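Local coordinates for protein dipeptidase AC. Metallo peptidase. MEROPS family M19 (PDB 3LY0) that probably hydrolyses dipeptides as a zinc-dependent metallopeptidase, and here binds a phosphinate mimic of L-Ala-D-Ala at its two-zinc centre, at residues L162-S167 with I206-S211; L210-E215 with A231-A236; K216-V221 with D248-M253. All coordinates share one frame; numbering follows the deposited sequence.

Contact 1 (L162-S167 with I206-S211); sequences LGPVWS and IMLDLS. With LY0 ((2R)-3-[(R)-[(1R)-1-aminoethyl](hydroxy)phosphoryl]-2-methylpropanoic acid), chain C.
I206 meets L162 through its CG2 branch, which lies 4.0 Å from L162 CB. That branch is anti to the backbone N while CG1 (chi1 -65°) turns beside it, and I206 also rests on L151 and H155 of helix 149-157. At M207 the backbone takes over: L162 N donates to M207 O at 2.8 Å. L208 is the bridge partner of L162 in parallel pairing, their CA atoms 5.1 Å apart, and both side chains leave on the face covered by helix 192-204. L208 CA also makes a CA-H...O contact with L162 O, and its CD2 branch lies 4.2 Å from P164 CG, the two side chains crossing at about a right angle. D209 N then donates to L162 O at 2.9 Å. Beyond this bond the segments spread apart: G163 CA still touches D209 O at 3.3 Å, but water takes over afterwards, one molecule joining V165 N to D209 O. D209 OD1 reaches forward to accept from S211 N, an Asx turn, while OD2 is hydrogen-bonded to T232 OG1. At S211 a second water donates to both V165 O and S211 O. In 162-167, W166 extends to the inhibitor, NE1 donating to LY0 O32 at 2.7 Å with the oxygen in the ring plane. This is neighbouring parallel strand pairing of a TIM-barrel-type fold, opening at the strands' C-terminal ends into the ligand pocket.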
loop_
_atom_site.group_PDB
_atom_site.type_symbol
_atom_site.label_atom_id
_atom_site.label_comp_id
_atom_site.label_asym_id
_atom_site.label_seq_id
_atom_site.Cartn_x
_atom_site.Cartn_y
_atom_site.Cartn_z
ATOM N N LEU A 162 -2.139 4.496 8.491
ATOM C CA LEU A 162 -0.926 4.045 9.152
ATOM C C LEU A 162 -0.871 2.521 9.209
ATOM O O LEU A 162 -1.796 1.867 9.709
ATOM C CB LEU A 162 -0.880 4.629 10.577
ATOM C CG LEU A 162 0.251 4.177 11.493
ATOM C CD1 LEU A 162 1.605 4.489 10.891
ATOM C CD2 LEU A 162 0.123 4.811 12.878
ATOM N N GLY A 163 0.223 1.958 8.696
ATOM C CA GLY A 163 0.566 0.574 8.983
ATOM C C GLY A 163 1.520 0.541 10.168
ATOM O O GLY A 163 2.598 1.123 10.117
ATOM N N PRO A 164 1.136 -0.134 11.258
ATOM C CA PRO A 164 2.015 -0.127 12.436
ATOM C C PRO A 164 3.427 -0.629 12.151
ATOM O O PRO A 164 4.384 -0.168 12.785
ATOM C CB PRO A 164 1.296 -1.059 13.412
ATOM C CG PRO A 164 -0.152 -0.933 13.039
ATOM C CD PRO A 164 -0.168 -0.759 11.532
ATOM N N VAL A 165 3.559 -1.585 11.237
ATOM C CA VAL A 165 4.871 -2.105 10.896
ATOM C C VAL A 165 5.099 -2.213 9.396
ATOM O O VAL A 165 4.156 -2.371 8.612
ATOM C CB VAL A 165 5.117 -3.502 11.514
ATOM C CG1 VAL A 165 4.901 -3.476 13.024
ATOM C CG2 VAL A 165 4.235 -4.576 10.835
ATOM N N TRP A 166 6.370 -2.125 9.013
ATOM C CA TRP A 166 6.843 -2.585 7.725
ATOM C C TRP A 166 7.383 -3.997 8.015
ATOM O O TRP A 166 7.045 -4.580 9.054
ATOM C CB TRP A 166 7.908 -1.622 7.178
ATOM C CG TRP A 166 8.386 -1.999 5.828
ATOM C CD1 TRP A 166 7.648 -2.026 4.670
ATOM C CD2 TRP A 166 9.706 -2.424 5.474
ATOM N NE1 TRP A 166 8.433 -2.450 3.624
ATOM C CE2 TRP A 166 9.696 -2.712 4.089
ATOM C CE3 TRP A 166 10.892 -2.612 6.192
ATOM C CZ2 TRP A 166 10.827 -3.158 3.407
ATOM C CZ3 TRP A 166 12.020 -3.070 5.505
ATOM C CH2 TRP A 166 11.976 -3.333 4.131
ATOM N N SER A 167 8.202 -4.551 7.125
ATOM C CA SER A 167 8.775 -5.879 7.369
ATOM C C SER A 167 10.036 -5.744 8.235
ATOM O O SER A 167 11.158 -5.995 7.782
ATOM C CB SER A 167 9.041 -6.585 6.041
ATOM O OG SER A 167 7.824 -7.086 5.487
ATOM N N ILE A 206 -7.909 7.315 12.100
ATOM C CA ILE A 206 -6.788 7.005 11.214
ATOM C C ILE A 206 -6.916 5.548 10.785
ATOM O O ILE A 206 -7.001 4.658 11.626
ATOM C CB ILE A 206 -5.438 7.212 11.942
ATOM C CG1 ILE A 206 -5.256 8.692 12.299
ATOM C CG2 ILE A 206 -4.274 6.713 11.084
ATOM C CD1 ILE A 206 -4.032 8.976 13.143
ATOM N N MET A 207 -6.936 5.302 9.476
ATOM C CA MET A 207 -7.051 3.937 8.957
ATOM C C MET A 207 -5.822 3.127 9.331
ATOM O O MET A 207 -4.699 3.587 9.171
ATOM C CB MET A 207 -7.194 3.968 7.428
ATOM C CG MET A 207 -7.595 2.630 6.759
ATOM S SD MET A 207 -7.273 2.578 4.948
ATOM C CE MET A 207 -5.570 2.004 4.972
ATOM N N LEU A 208 -6.041 1.913 9.826
ATOM C CA LEU A 208 -4.944 0.990 10.085
ATOM C C LEU A 208 -4.735 0.081 8.887
ATOM O O LEU A 208 -5.695 -0.441 8.324
ATOM C CB LEU A 208 -5.267 0.142 11.311
ATOM C CG LEU A 208 -5.253 0.926 12.615
ATOM C CD1 LEU A 208 -6.144 0.249 13.648
ATOM C CD2 LEU A 208 -3.824 1.055 13.111
ATOM N N ASP A 209 -3.476 -0.100 8.507
ATOM C CA ASP A 209 -3.111 -0.931 7.367
ATOM C C ASP A 209 -2.376 -2.170 7.876
ATOM O O ASP A 209 -1.338 -2.062 8.546
ATOM C CB ASP A 209 -2.205 -0.132 6.430
ATOM C CG ASP A 209 -1.811 -0.901 5.174
ATOM O OD1 ASP A 209 -2.329 -2.015 4.925
ATOM O OD2 ASP A 209 -0.961 -0.367 4.425
ATOM N N LEU A 210 -2.915 -3.342 7.553
ATOM C CA LEU A 210 -2.362 -4.613 8.005
ATOM C C LEU A 210 -1.282 -5.186 7.089
ATOM O O LEU A 210 -0.625 -6.161 7.451
ATOM C CB LEU A 210 -3.490 -5.634 8.147
ATOM C CG LEU A 210 -4.641 -5.221 9.066
ATOM C CD1 LEU A 210 -5.872 -6.068 8.781
ATOM C CD2 LEU A 210 -4.216 -5.373 10.511
ATOM N N SER A 211 -1.102 -4.621 5.891
ATOM C CA SER A 211 -0.025 -5.102 5.025
ATOM C C SER A 211 1.314 -5.011 5.766
ATOM O O SER A 211 1.642 -3.974 6.358
ATOM C CB SER A 211 0.036 -4.334 3.695
ATOM O OG SER A 211 -1.110 -4.587 2.892
HETATM P P LY0 C . 7.152 -1.939 -0.137
HETATM C C1 LY0 C . 9.818 -1.160 0.162
HETATM N N1 LY0 C . 8.021 0.490 0.600
HETATM C C2 LY0 C . 8.441 -0.647 -0.200
HETATM C C4 LY0 C . 7.453 -3.201 -1.438
HETATM C C5 LY0 C . 7.389 -4.629 -0.975
HETATM C C6 LY0 C . 6.182 -4.918 -0.125
HETATM C C7 LY0 C . 7.654 -5.649 -2.053
HETATM O O31 LY0 C . 5.844 -1.212 -0.342
HETATM O O32 LY0 C . 7.146 -2.578 1.291
HETATM O O61 LY0 C . 6.141 -6.069 0.591
HETATM O O62 LY0 C . 5.240 -4.112 -0.036
HETATM O O HOH W 1 2.530 -1.280 6.579
HETATM O O HOH W 2 1.317 -2.928 9.457
#

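Contact 2 (L210-E215 with A231-A236); sequences LSHLNE and ATHSNA. With ZN (zinc ion), chain E; LY0 ((2R)-3-[(R)-[(1R)-1-aminoethyl](hydroxy)phosphoryl]-2-methylpropanoic acid), chain C.
S211 OG is gripped by two groups of 231-236. It accepts the backbone N-H of H233 at 3.0 Å, with a nearly straight angle of 166°, and shares a 2.8 Å hydrogen bond with S234 OG in which either hydroxyl could be the donor. The S211 hydroxyl OG also lies 3.6 Å from A231 CB. S211 CB in turn approaches H233 ND1 obliquely, at 3.6 Å.

The histidines converge beyond this join. H212 NE2 and H233 NE2 each bind the same zinc ion at 2.2 Å, and their ring planes stand 61° apart, neither stacked nor edge-to-face. With CG of H233 lodged between the backbone N and the carbonyl carbon (chi1 59°), the ring comes back toward S211 and the metal. The zinc bond at NE2 and the ND1 bond to T232 OG1 together hold its rotation: ND1 donates to T232 OG1 at 2.8 Å, close to the ring plane, and the link from T232 on to D209 makes a second-shell chain behind the metal ligand. H212 is held likewise, ND1 bonding to S167 OG while NE2 faces the zinc. Three inhibitor oxygens complete most of the shell, the phosphinate O31 and O32 and the carboxylate O62, and E139 supplies the remaining ligand. The phosphinate O32 is 3.0 Å from H212 NE2, as expected of two ligands on one metal.

The backbone around H212 is a type II turn from L210 to L213, closed by L213 N to L210 O. Together the two loops, each following a strand, build the H212-H233 zinc of a binuclear site of the M19 dipeptidase kind, bridged by E139 to the zinc of H13 and D15.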
loop_
_atom_site.group_PDB
_atom_site.type_symbol
_atom_site.label_atom_id
_atom_site.label_comp_id
_atom_site.label_asym_id
_atom_site.label_seq_id
_atom_site.Cartn_x
_atom_site.Cartn_y
_atom_site.Cartn_z
ATOM N N LEU A 210 -2.915 -3.342 7.553
ATOM C CA LEU A 210 -2.362 -4.613 8.005
ATOM C C LEU A 210 -1.282 -5.186 7.089
ATOM O O LEU A 210 -0.625 -6.161 7.451
ATOM C CB LEU A 210 -3.490 -5.634 8.147
ATOM C CG LEU A 210 -4.641 -5.221 9.066
ATOM C CD1 LEU A 210 -5.872 -6.068 8.781
ATOM C CD2 LEU A 210 -4.216 -5.373 10.511
ATOM N N SER A 211 -1.102 -4.621 5.891
ATOM C CA SER A 211 -0.025 -5.102 5.025
ATOM C C SER A 211 1.314 -5.011 5.766
ATOM O O SER A 211 1.642 -3.974 6.358
ATOM C CB SER A 211 0.036 -4.334 3.695
ATOM O OG SER A 211 -1.110 -4.587 2.892
ATOM N N HIS A 212 2.044 -6.125 5.733
ATOM C CA HIS A 212 3.329 -6.343 6.432
ATOM C C HIS A 212 3.204 -6.892 7.832
ATOM O O HIS A 212 4.148 -7.489 8.325
ATOM C CB HIS A 212 4.222 -5.101 6.471
ATOM C CG HIS A 212 4.731 -4.696 5.132
ATOM N ND1 HIS A 212 5.871 -5.234 4.578
ATOM C CD2 HIS A 212 4.268 -3.782 4.245
ATOM C CE1 HIS A 212 6.069 -4.694 3.387
ATOM N NE2 HIS A 212 5.124 -3.793 3.173
ATOM N N LEU A 213 2.068 -6.668 8.482
ATOM C CA LEU A 213 1.881 -7.162 9.842
ATOM C C LEU A 213 1.819 -8.684 9.802
ATOM O O LEU A 213 1.217 -9.255 8.903
ATOM C CB LEU A 213 0.602 -6.577 10.434
ATOM C CG LEU A 213 0.382 -6.754 11.939
ATOM C CD1 LEU A 213 1.542 -6.202 12.773
ATOM C CD2 LEU A 213 -0.918 -6.093 12.332
ATOM N N ASN A 214 2.470 -9.334 10.762
ATOM C CA ASN A 214 2.416 -10.788 10.819
ATOM C C ASN A 214 1.052 -11.277 11.314
ATOM O O ASN A 214 0.169 -10.484 11.653
ATOM C CB ASN A 214 3.594 -11.362 11.620
ATOM C CG ASN A 214 3.520 -11.059 13.116
ATOM O OD1 ASN A 214 2.465 -10.715 13.663
ATOM N ND2 ASN A 214 4.668 -11.212 13.790
ATOM N N GLU A 215 0.868 -12.590 11.323
ATOM C CA GLU A 215 -0.461 -13.133 11.563
ATOM C C GLU A 215 -0.945 -12.888 12.996
ATOM O O GLU A 215 -2.124 -12.597 13.232
ATOM C CB GLU A 215 -0.504 -14.626 11.225
ATOM C CG GLU A 215 -1.921 -15.185 11.196
ATOM C CD GLU A 215 -2.026 -16.557 10.557
ATOM O OE1 GLU A 215 -1.038 -17.033 9.977
ATOM O OE2 GLU A 215 -3.122 -17.144 10.630
ATOM N N ALA A 231 -5.944 -4.249 4.262
ATOM C CA ALA A 231 -4.574 -4.511 3.832
ATOM C C ALA A 231 -4.426 -3.792 2.497
ATOM O O ALA A 231 -5.066 -4.174 1.515
ATOM C CB ALA A 231 -4.350 -6.001 3.672
ATOM N N THR A 232 -3.642 -2.718 2.463
ATOM C CA THR A 232 -3.620 -1.879 1.266
ATOM C C THR A 232 -2.937 -2.508 0.058
ATOM O O THR A 232 -3.245 -2.143 -1.075
ATOM C CB THR A 232 -2.933 -0.521 1.508
ATOM O OG1 THR A 232 -1.570 -0.738 1.891
ATOM C CG2 THR A 232 -3.655 0.320 2.580
ATOM N N HIS A 233 -2.000 -3.428 0.292
ATOM C CA HIS A 233 -1.244 -4.018 -0.808
ATOM C C HIS A 233 -0.808 -5.447 -0.479
ATOM O O HIS A 233 0.368 -5.718 -0.210
ATOM C CB HIS A 233 -0.094 -3.093 -1.299
ATOM C CG HIS A 233 0.937 -2.731 -0.261
ATOM N ND1 HIS A 233 0.630 -2.082 0.920
ATOM C CD2 HIS A 233 2.287 -2.860 -0.273
ATOM C CE1 HIS A 233 1.737 -1.871 1.605
ATOM N NE2 HIS A 233 2.761 -2.314 0.897
ATOM N N SER A 234 -1.782 -6.355 -0.511
ATOM C CA SER A 234 -1.558 -7.764 -0.158
ATOM C C SER A 234 -2.443 -8.644 -1.019
ATOM O O SER A 234 -3.575 -8.267 -1.334
ATOM C CB SER A 234 -1.912 -8.015 1.311
ATOM O OG SER A 234 -1.090 -7.263 2.182
ATOM N N ASN A 235 -1.941 -9.831 -1.367
ATOM C CA ASN A 235 -2.664 -10.746 -2.241
ATOM C C ASN A 235 -3.089 -12.027 -1.538
ATOM O O ASN A 235 -3.079 -12.093 -0.306
ATOM C CB ASN A 235 -1.852 -11.007 -3.512
ATOM C CG ASN A 235 -1.584 -9.722 -4.289
ATOM O OD1 ASN A 235 -2.324 -8.741 -4.154
ATOM N ND2 ASN A 235 -0.519 -9.710 -5.091
ATOM N N ALA A 236 -3.481 -13.039 -2.312
ATOM C CA ALA A 236 -4.068 -14.243 -1.731
ATOM C C ALA A 236 -3.036 -15.332 -1.481
ATOM O O ALA A 236 -2.456 -15.866 -2.426
ATOM C CB ALA A 236 -5.186 -14.764 -2.623
HETATM ZN ZN ZN E . 4.932 -2.458 1.438
HETATM P P LY0 C . 7.152 -1.939 -0.137
HETATM C C1 LY0 C . 9.818 -1.160 0.162
HETATM N N1 LY0 C . 8.021 0.490 0.600
HETATM C C2 LY0 C . 8.441 -0.647 -0.200
HETATM C C4 LY0 C . 7.453 -3.201 -1.438
HETATM C C5 LY0 C . 7.389 -4.629 -0.975
HETATM C C6 LY0 C . 6.182 -4.918 -0.125
HETATM C C7 LY0 C . 7.654 -5.649 -2.053
HETATM O O31 LY0 C . 5.844 -1.212 -0.342
HETATM O O32 LY0 C . 7.146 -2.578 1.291
HETATM O O61 LY0 C . 6.141 -6.069 0.591
HETATM O O62 LY0 C . 5.240 -4.112 -0.036
#

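Contact 3 (K216-V221 with D248-M253); sequences KGFDDV and DRQLAM
The F218 ring has the side chain of Q250 over one face: NE2 stands 3.4 Å from F218 CG, displaced toward the rim, and Q250 CG forms a CH-pi contact 3.9 Å from the ring centroid. Ring and amide planes are turned 64° from each other, so the amide does not lie flat on the ring. D219 OD1 lies at the ring's edge, in its plane. In the conformer given, of two deposited, M253 also comes to the edge, SD 5.2 Å from the centroid in a Met-aromatic contact and CE 3.5 Å from F218 CE2. With CG anti to the backbone N, F218 extends across the gap between the helices into these side chains. Q250 OE1 is bonded to T247 N, which helps set the amide.

Beside the ring, R249 grips a single oxygen of D219 with both terminal nitrogens. NH2 lies 2.9 Å from OD1 on its syn lone pair, whereas NH1, at 3.2 Å, meets OD1 from above the carboxylate plane. Carboxylate and guanidinium stand 75° apart, although OD1 lies within the guanidinium plane. An alanine at D219 would take away this acceptor and is likely to leave R249 relying on its other salt bridge, to E215, and freer to turn.

The short helical segments run nearly parallel, 18° apart with axes 11.4 Å at closest approach. F218 of helix 215-224 packs inward on L210, beyond strand 207-208, while L251 of helix 248-256 packs on helix 283-296.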
loop_
_atom_site.group_PDB
_atom_site.type_symbol
_atom_site.label_atom_id
_atom_site.label_comp_id
_atom_site.label_asym_id
_atom_site.label_seq_id
_atom_site.Cartn_x
_atom_site.Cartn_y
_atom_site.Cartn_z
ATOM N N LYS A 216 -0.037 -12.991 13.957
ATOM C CA LYS A 216 -0.433 -12.741 15.340
ATOM C C LYS A 216 -0.817 -11.279 15.530
ATOM O O LYS A 216 -1.795 -10.981 16.211
ATOM C CB LYS A 216 0.654 -13.157 16.333
ATOM C CG LYS A 216 0.825 -14.669 16.429
ATOM C CD LYS A 216 1.791 -15.056 17.546
ATOM C CE LYS A 216 2.092 -16.556 17.544
ATOM N NZ LYS A 216 3.152 -16.931 16.560
ATOM N N GLY A 217 -0.067 -10.376 14.905
ATOM C CA GLY A 217 -0.395 -8.960 14.995
ATOM C C GLY A 217 -1.728 -8.689 14.316
ATOM O O GLY A 217 -2.553 -7.912 14.812
ATOM N N PHE A 218 -1.939 -9.346 13.173
ATOM C CA PHE A 218 -3.197 -9.250 12.449
ATOM C C PHE A 218 -4.360 -9.679 13.349
ATOM O O PHE A 218 -5.383 -9.004 13.429
ATOM C CB PHE A 218 -3.115 -10.131 11.195
ATOM C CG PHE A 218 -4.399 -10.221 10.410
ATOM C CD1 PHE A 218 -4.567 -9.493 9.243
ATOM C CD2 PHE A 218 -5.430 -11.053 10.835
ATOM C CE1 PHE A 218 -5.752 -9.590 8.508
ATOM C CE2 PHE A 218 -6.616 -11.152 10.109
ATOM C CZ PHE A 218 -6.778 -10.419 8.954
ATOM N N ASP A 219 -4.198 -10.813 14.026
ATOM C CA ASP A 219 -5.246 -11.290 14.924
ATOM C C ASP A 219 -5.551 -10.280 16.035
ATOM O O ASP A 219 -6.705 -10.104 16.421
ATOM C CB ASP A 219 -4.866 -12.642 15.535
ATOM C CG ASP A 219 -4.933 -13.784 14.533
ATOM O OD1 ASP A 219 -5.564 -13.623 13.466
ATOM O OD2 ASP A 219 -4.355 -14.850 14.819
ATOM N N ASP A 220 -4.510 -9.634 16.547
ATOM C CA ASP A 220 -4.664 -8.610 17.576
ATOM C C ASP A 220 -5.480 -7.428 17.060
ATOM O O ASP A 220 -6.404 -6.957 17.719
ATOM C CB ASP A 220 -3.295 -8.140 18.071
ATOM C CG ASP A 220 -2.603 -9.166 18.955
ATOM O OD1 ASP A 220 -3.289 -10.064 19.504
ATOM O OD2 ASP A 220 -1.365 -9.083 19.098
ATOM N N VAL A 221 -5.162 -6.955 15.857
ATOM C CA VAL A 221 -5.922 -5.850 15.295
ATOM C C VAL A 221 -7.370 -6.269 15.043
ATOM O O VAL A 221 -8.302 -5.515 15.321
ATOM C CB VAL A 221 -5.287 -5.309 14.004
ATOM C CG1 VAL A 221 -6.126 -4.161 13.454
ATOM C CG2 VAL A 221 -3.864 -4.863 14.274
ATOM N N ASP A 248 -6.918 -17.571 3.678
ATOM C CA ASP A 248 -8.370 -17.526 3.577
ATOM C C ASP A 248 -9.013 -17.178 4.913
ATOM O O ASP A 248 -10.045 -16.501 4.955
ATOM C CB ASP A 248 -8.926 -18.848 3.030
ATOM C CG ASP A 248 -8.696 -19.008 1.536
ATOM O OD1 ASP A 248 -8.200 -18.065 0.884
ATOM O OD2 ASP A 248 -9.017 -20.094 1.012
ATOM N N ARG A 249 -8.395 -17.626 6.004
ATOM C CA ARG A 249 -8.881 -17.300 7.335
ATOM C C ARG A 249 -8.800 -15.796 7.564
ATOM O O ARG A 249 -9.733 -15.182 8.078
ATOM C CB ARG A 249 -8.087 -18.038 8.409
ATOM C CG ARG A 249 -8.696 -17.889 9.802
ATOM C CD ARG A 249 -7.779 -18.411 10.888
ATOM N NE ARG A 249 -6.545 -17.635 10.952
ATOM C CZ ARG A 249 -6.396 -16.528 11.677
ATOM N NH1 ARG A 249 -7.401 -16.075 12.415
ATOM N NH2 ARG A 249 -5.245 -15.879 11.665
ATOM N N GLN A 250 -7.676 -15.208 7.174
ATOM C CA GLN A 250 -7.523 -13.762 7.286
ATOM C C GLN A 250 -8.528 -13.017 6.395
ATOM O O GLN A 250 -9.135 -12.022 6.801
ATOM C CB GLN A 250 -6.095 -13.356 6.935
ATOM C CG GLN A 250 -5.064 -13.758 7.973
ATOM C CD GLN A 250 -3.665 -13.404 7.535
ATOM O OE1 GLN A 250 -3.197 -13.871 6.505
ATOM N NE2 GLN A 250 -2.992 -12.549 8.304
ATOM N N LEU A 251 -8.703 -13.500 5.171
ATOM C CA LEU A 251 -9.678 -12.897 4.273
ATOM C C LEU A 251 -11.086 -12.928 4.880
ATOM O O LEU A 251 -11.848 -11.967 4.745
ATOM C CB LEU A 251 -9.664 -13.590 2.903
ATOM C CG LEU A 251 -8.387 -13.446 2.074
ATOM C CD1 LEU A 251 -8.507 -14.277 0.805
ATOM C CD2 LEU A 251 -8.098 -11.995 1.722
ATOM N N ALA A 252 -11.440 -14.036 5.527
ATOM C CA ALA A 252 -12.773 -14.158 6.111
ATOM C C ALA A 252 -12.978 -13.127 7.217
ATOM O O ALA A 252 -14.057 -12.565 7.355
ATOM C CB ALA A 252 -12.999 -15.570 6.640
ATOM N N MET A 253 -11.936 -12.886 8.001
ATOM C CA MET A 253 -12.006 -11.882 9.053
ATOM C C MET A 253 -12.142 -10.476 8.460
ATOM O O MET A 253 -12.915 -9.660 8.956
ATOM C CB MET A 253 -10.787 -12.017 9.965
ATOM C CG MET A 253 -10.670 -13.422 10.566
ATOM S SD MET A 253 -9.038 -13.896 11.173
ATOM C CE MET A 253 -8.818 -12.672 12.437
#

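The three contacts follow one region of the barrel from strand pairing to its outer helices. Contact 1 joins strands 159-163 and 207-208; contact 2, centred 9 Å away, joins the loops after strands 207-208 and 230-231; contact 3, 10 Å from contact 2 and 13 Å from contact 1, pairs helices 215-224 and 248-256. L210 and S211 belong to both contacts 1 and 2, while the segments of contacts 2 and 3 alternate along the chain. Contact 1 closes before contact 3 opens, so the chain passes from paired strands through the zinc-binding loop of 210-215 into the helix. Contacts 1 and 2 thus both reach the inhibitor, whereas contact 3 packs the helical layer outside.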